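Local atomic coordinates of cytochrome c XoxG (Methylobacterium extorquens, PDB entry 6ONQ), a protein that carries a covalently bound heme c and probably transfers electrons in lanthanide-dependent methanol oxidation. Residues 169-173 / 174-178; 78-81 / 82-86. One frame throughout, in Å; residues are numbered along the deposited sequence.

Contact 1 (169-173 / 174-178)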
loop_
_atom_site.group_PDB
_atom_site.type_symbol
_atom_site.label_atom_id
_atom_site.label_comp_id
_atom_site.label_asym_id
_atom_site.label_seq_id
_atom_site.Cartn_x
_atom_site.Cartn_y
_atom_site.Cartn_z
ATOM N N GLY A 169 -4.087 -1.361 10.081
ATOM C CA GLY A 169 -5.339 -2.039 10.335
ATOM C C GLY A 169 -6.542 -1.373 9.708
ATOM O O GLY A 169 -7.674 -1.688 10.080
ATOM N N ALA A 170 -6.332 -0.446 8.768
ATOM C CA ALA A 170 -7.437 0.231 8.093
ATOM C C ALA A 170 -8.058 -0.611 6.993
ATOM O O ALA A 170 -9.130 -0.258 6.488
ATOM C CB ALA A 170 -6.970 1.561 7.494
ATOM N N TRP A 171 -7.396 -1.689 6.594
ATOM C CA TRP A 171 -7.956 -2.646 5.663
ATOM C C TRP A 171 -7.670 -4.031 6.203
ATOM O O TRP A 171 -6.586 -4.279 6.736
ATOM C CB TRP A 171 -7.374 -2.506 4.255
ATOM C CG TRP A 171 -8.048 -3.423 3.276
ATOM C CD1 TRP A 171 -7.534 -4.561 2.730
ATOM C CD2 TRP A 171 -9.376 -3.292 2.750
ATOM N NE1 TRP A 171 -8.452 -5.138 1.891
ATOM C CE2 TRP A 171 -9.592 -4.379 1.888
ATOM C CE3 TRP A 171 -10.400 -2.358 2.925
ATOM C CZ2 TRP A 171 -10.786 -4.560 1.206
ATOM C CZ3 TRP A 171 -11.585 -2.540 2.241
ATOM C CH2 TRP A 171 -11.765 -3.628 1.390
ATOM N N GLY A 172 -8.640 -4.921 6.072
ATOM C CA GLY A 172 -8.514 -6.279 6.555
ATOM C C GLY A 172 -7.884 -7.208 5.544
ATOM O O GLY A 172 -7.093 -6.800 4.686
ATOM N N ARG A 173 -8.237 -8.481 5.645
ATOM C CA ARG A 173 -7.694 -9.495 4.741
ATOM C C ARG A 173 -8.702 -9.893 3.675
ATOM O O ARG A 173 -8.909 -11.073 3.390
ATOM C CB ARG A 173 -7.226 -10.711 5.523
ATOM C CG ARG A 173 -6.389 -10.379 6.728
ATOM C CD ARG A 173 -5.852 -11.654 7.319
ATOM N NE ARG A 173 -5.865 -12.707 6.313
ATOM C CZ ARG A 173 -5.484 -13.958 6.536
ATOM N NH1 ARG A 173 -5.056 -14.316 7.744
ATOM N NH2 ARG A 173 -5.536 -14.849 5.553
ATOM N N ALA A 174 -9.327 -8.901 3.064
ATOM C CA ALA A 174 -10.296 -9.112 2.006
ATOM C C ALA A 174 -9.755 -8.568 0.691
ATOM O O ALA A 174 -8.749 -7.860 0.649
ATOM C CB ALA A 174 -11.626 -8.441 2.359
ATOM N N ARG A 175 -10.431 -8.923 -0.390
ATOM C CA ARG A 175 -10.085 -8.200 -1.605
ATOM C C ARG A 175 -10.932 -6.931 -1.700
ATOM O O ARG A 175 -12.124 -6.957 -1.370
ATOM C CB ARG A 175 -10.314 -9.082 -2.832
ATOM C CG ARG A 175 -10.309 -8.357 -4.166
ATOM C CD ARG A 175 -10.769 -9.280 -5.276
ATOM N NE ARG A 175 -9.696 -10.144 -5.766
ATOM C CZ ARG A 175 -8.864 -9.816 -6.754
ATOM N NH1 ARG A 175 -8.973 -8.636 -7.363
ATOM N NH2 ARG A 175 -7.920 -10.666 -7.131
ATOM N N PRO A 176 -10.356 -5.797 -2.102
ATOM C CA PRO A 176 -11.155 -4.568 -2.204
ATOM C C PRO A 176 -12.240 -4.703 -3.263
ATOM O O PRO A 176 -11.975 -5.138 -4.386
ATOM C CB PRO A 176 -10.121 -3.498 -2.578
ATOM C CG PRO A 176 -8.819 -4.052 -2.117
ATOM C CD PRO A 176 -8.923 -5.538 -2.318
ATOM N N GLY A 177 -13.454 -4.333 -2.894
ATOM C CA GLY A 177 -14.609 -4.368 -3.785
ATOM C C GLY A 177 -14.846 -3.009 -4.370
ATOM O O GLY A 177 -14.297 -2.630 -5.427
ATOM N N GLU A 178 -15.700 -2.225 -3.717
ATOM C CA GLU A 178 -15.928 -0.851 -4.121
ATOM C C GLU A 178 -14.610 -0.094 -4.121
ATOM O O GLU A 178 -13.843 -0.163 -3.159
ATOM C CB GLU A 178 -16.928 -0.191 -3.169
ATOM C CG GLU A 178 -17.609 1.075 -3.706
ATOM C CD GLU A 178 -18.437 1.810 -2.639
ATOM O OE1 GLU A 178 -18.837 2.971 -2.895
ATOM O OE2 GLU A 178 -18.689 1.233 -1.550
#
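Ala174 offers its carbonyl oxygen to the indole of Trp171, three residues back along the same loop, and NE1 donates to that O at 3.0 Å. The oxygen lies nearly in the ring plane, where the indole N-H points, and the angle at the hydrogen is 157°. Seen from the acceptor, NE1 stands above the carbonyl plane, 46° out of it, away from the lone-pair directions. Chi1 of Trp171 is -175°, which sends CG opposite its own nitrogen and carries the ring toward the chain that follows. Since the main chain of Ala174 does the accepting, the bond asks nothing of its side chain; its CB sits 4.1 Å from Trp171 CZ2. Arg175 comes next to the indole edge through its backbone, with C 3.8 Å from Trp171 CZ2, while its side chain leaves the indole and rests on Tyr88 and Arg89 of helix 82-94, as suits an exposed position. Pro176 brings the apolar part of the contact. Its CA approaches Trp171 CZ2 to 3.4 Å, and its CG lies 3.9 Å from the same carbon, the two side chains lying at a slant to each other. Proline fits this buried place, for the three methylenes of its ring are apolar and its nitrogen carries no N-H in need of a partner. Elsewhere Trp171 packs against Tyr162 and Ala165 of helix 156-167, and its O accepts from Arg166 NH1. The loop itself starts at Gly169, whose positive phi suits a residue without a side chain. This is an indole-to-main-chain hydrogen bond across a turn of irregular loop, just after the Schellman motif that ends helix 156-167.

Contact 2 (78-81 / 82-86)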
loop_
_atom_site.group_PDB
_atom_site.type_symbol
_atom_site.label_atom_id
_atom_site.label_comp_id
_atom_site.label_asym_id
_atom_site.label_seq_id
_atom_site.Cartn_x
_atom_site.Cartn_y
_atom_site.Cartn_z
ATOM N N LYS A 78 -15.528 -0.099 3.410
ATOM C CA LYS A 78 -15.855 -0.878 2.220
ATOM C C LYS A 78 -15.273 -0.300 0.941
ATOM O O LYS A 78 -14.782 -1.054 0.098
ATOM C CB LYS A 78 -17.376 -1.006 2.086
ATOM C CG LYS A 78 -18.018 -1.768 3.243
ATOM C CD LYS A 78 -19.427 -2.229 2.901
ATOM C CE LYS A 78 -20.378 -1.053 2.676
ATOM N NZ LYS A 78 -20.708 -0.329 3.942
ATOM N N LYS A 79 -15.287 1.020 0.791
ATOM C CA LYS A 79 -14.737 1.682 -0.383
ATOM C C LYS A 79 -13.290 2.099 -0.119
ATOM O O LYS A 79 -12.948 2.514 0.991
ATOM C CB LYS A 79 -15.601 2.897 -0.733
ATOM C CG LYS A 79 -15.406 3.412 -2.139
ATOM C CD LYS A 79 -16.064 4.769 -2.343
ATOM C CE LYS A 79 -15.608 5.381 -3.669
ATOM N NZ LYS A 79 -16.610 6.221 -4.378
ATOM N N VAL A 80 -12.432 1.977 -1.138
ATOM C CA VAL A 80 -11.016 2.311 -1.011
ATOM C C VAL A 80 -10.585 3.177 -2.183
ATOM O O VAL A 80 -11.171 3.127 -3.266
ATOM C CB VAL A 80 -10.110 1.063 -0.936
ATOM C CG1 VAL A 80 -10.579 0.102 0.153
ATOM C CG2 VAL A 80 -10.039 0.387 -2.283
ATOM N N ASP A 81 -9.543 3.979 -1.958
ATOM C CA ASP A 81 -8.967 4.793 -3.018
ATOM C C ASP A 81 -8.342 3.898 -4.082
ATOM O O ASP A 81 -8.139 2.697 -3.885
ATOM C CB ASP A 81 -7.918 5.763 -2.455
ATOM C CG ASP A 81 -6.547 5.097 -2.195
ATOM O OD1 ASP A 81 -6.423 4.283 -1.244
ATOM O OD2 ASP A 81 -5.580 5.409 -2.930
ATOM N N TRP A 82 -8.009 4.509 -5.220
ATOM C CA TRP A 82 -7.527 3.730 -6.354
ATOM C C TRP A 82 -6.267 2.953 -6.001
ATOM O O TRP A 82 -6.164 1.752 -6.277
ATOM C CB TRP A 82 -7.268 4.637 -7.553
ATOM C CG TRP A 82 -6.539 3.908 -8.619
ATOM C CD1 TRP A 82 -5.237 4.079 -8.988
ATOM C CD2 TRP A 82 -7.056 2.859 -9.439
ATOM N NE1 TRP A 82 -4.912 3.206 -9.997
ATOM C CE2 TRP A 82 -6.013 2.443 -10.291
ATOM C CE3 TRP A 82 -8.300 2.228 -9.536
ATOM C CZ2 TRP A 82 -6.177 1.424 -11.227
ATOM C CZ3 TRP A 82 -8.463 1.222 -10.468
ATOM C CH2 TRP A 82 -7.407 0.831 -11.302
ATOM N N PHE A 83 -5.301 3.614 -5.368
ATOM C CA PHE A 83 -3.999 2.984 -5.183
ATOM C C PHE A 83 -4.045 1.857 -4.163
ATOM O O PHE A 83 -3.250 0.918 -4.255
ATOM C CB PHE A 83 -2.961 4.029 -4.802
ATOM C CG PHE A 83 -2.597 4.919 -5.939
ATOM C CD1 PHE A 83 -3.466 5.912 -6.358
ATOM C CD2 PHE A 83 -1.417 4.733 -6.629
ATOM C CE1 PHE A 83 -3.144 6.722 -7.428
ATOM C CE2 PHE A 83 -1.086 5.542 -7.705
ATOM C CZ PHE A 83 -1.948 6.533 -8.101
ATOM N N THR A 84 -4.966 1.900 -3.203
ATOM C CA THR A 84 -5.135 0.724 -2.358
ATOM C C THR A 84 -5.653 -0.449 -3.180
ATOM O O THR A 84 -5.128 -1.565 -3.088
ATOM C CB THR A 84 -6.066 1.021 -1.185
ATOM O OG1 THR A 84 -5.523 2.082 -0.389
ATOM C CG2 THR A 84 -6.215 -0.213 -0.316
ATOM N N TYR A 85 -6.677 -0.210 -4.006
ATOM C CA TYR A 85 -7.182 -1.254 -4.896
ATOM C C TYR A 85 -6.075 -1.766 -5.812
ATOM O O TYR A 85 -5.784 -2.968 -5.843
ATOM C CB TYR A 85 -8.371 -0.716 -5.708
ATOM C CG TYR A 85 -8.850 -1.626 -6.826
ATOM C CD1 TYR A 85 -9.716 -2.688 -6.572
ATOM C CD2 TYR A 85 -8.441 -1.416 -8.141
ATOM C CE1 TYR A 85 -10.153 -3.519 -7.594
ATOM C CE2 TYR A 85 -8.873 -2.244 -9.169
ATOM C CZ TYR A 85 -9.728 -3.292 -8.891
ATOM O OH TYR A 85 -10.157 -4.112 -9.914
ATOM N N SER A 86 -5.422 -0.856 -6.537
ATOM C CA SER A 86 -4.399 -1.258 -7.494
ATOM C C SER A 86 -3.244 -1.983 -6.809
ATOM O O SER A 86 -2.747 -2.996 -7.317
ATOM C CB SER A 86 -3.895 -0.034 -8.253
ATOM O OG SER A 86 -2.769 -0.359 -9.044
#
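With chi1 at 80°, Asp81 holds its carboxylate between its own backbone N and carbonyl carbon, over the first turn of helix 82-94; in Thr84 a chi1 of -60° sets OG1 beside the backbone N, so that hydroxyl and amide both address the same carboxylate oxygen. Thr84 OG1 donates to Asp81 OD1 at 2.5 Å, reaching it on the syn side and somewhat out of the carboxylate plane. The amide of Thr84 adds a weak bond, N to Asp81 OD1 at 3.4 Å, and Phe83 N gives another weak one to Asp81 OD2 at 3.0 Å. Both oxygens are thus used to cap the helix, and His72 N, on strand 69-74, brings a further weak bond to OD1. Asp81 also serves through its main chain: Tyr85 N points almost straight, at 176°, to Asp81 O and lies in the carbonyl plane, 3.3 Å away. Beside this polar cluster, buried Val80 sets CG2 against Tyr85 CB at 4.0 Å, the two side chains nearly perpendicular, and its CB faces CB and CG2 of Thr84. A branched hydrocarbon residue suits that place, as does threonine, which meets Val80 with its methyl and Asp81 with its hydroxyl. Replacing Asp81 by an alanine would probably deprive the Thr84 hydroxyl of its acceptor and the Phe83 and Thr84 amides of their weak carboxylate bonds, leaving the helix start less well capped. An N-cap aspartate facing the amides of a helix's first turn is likely to be stabilised as an anion, its negative charge offsetting the positive end of the helix dipole.

Overall arrangement
Both contacts are local and partly buried, lie away from the heme site, and touch mainly at Val80. Trp171 CZ3 packs on its CG1, Pro176 touches its CG2, and Glu178 O probably accepts a hydrogen bond from Val80 N, so the loop of contact 1 runs beside the short strand of contact 2. Contact 1 is more exposed: four of its six touching residues face solvent, and it depends on one indole bond and apolar packing. Contact 2 has no exposed residue among those that touch, and a carboxylate with several donors starts helix 82-94. That helix leads to heme-bearing Cys95, whereas contact 1 folds one loop on itself after helix 156-167.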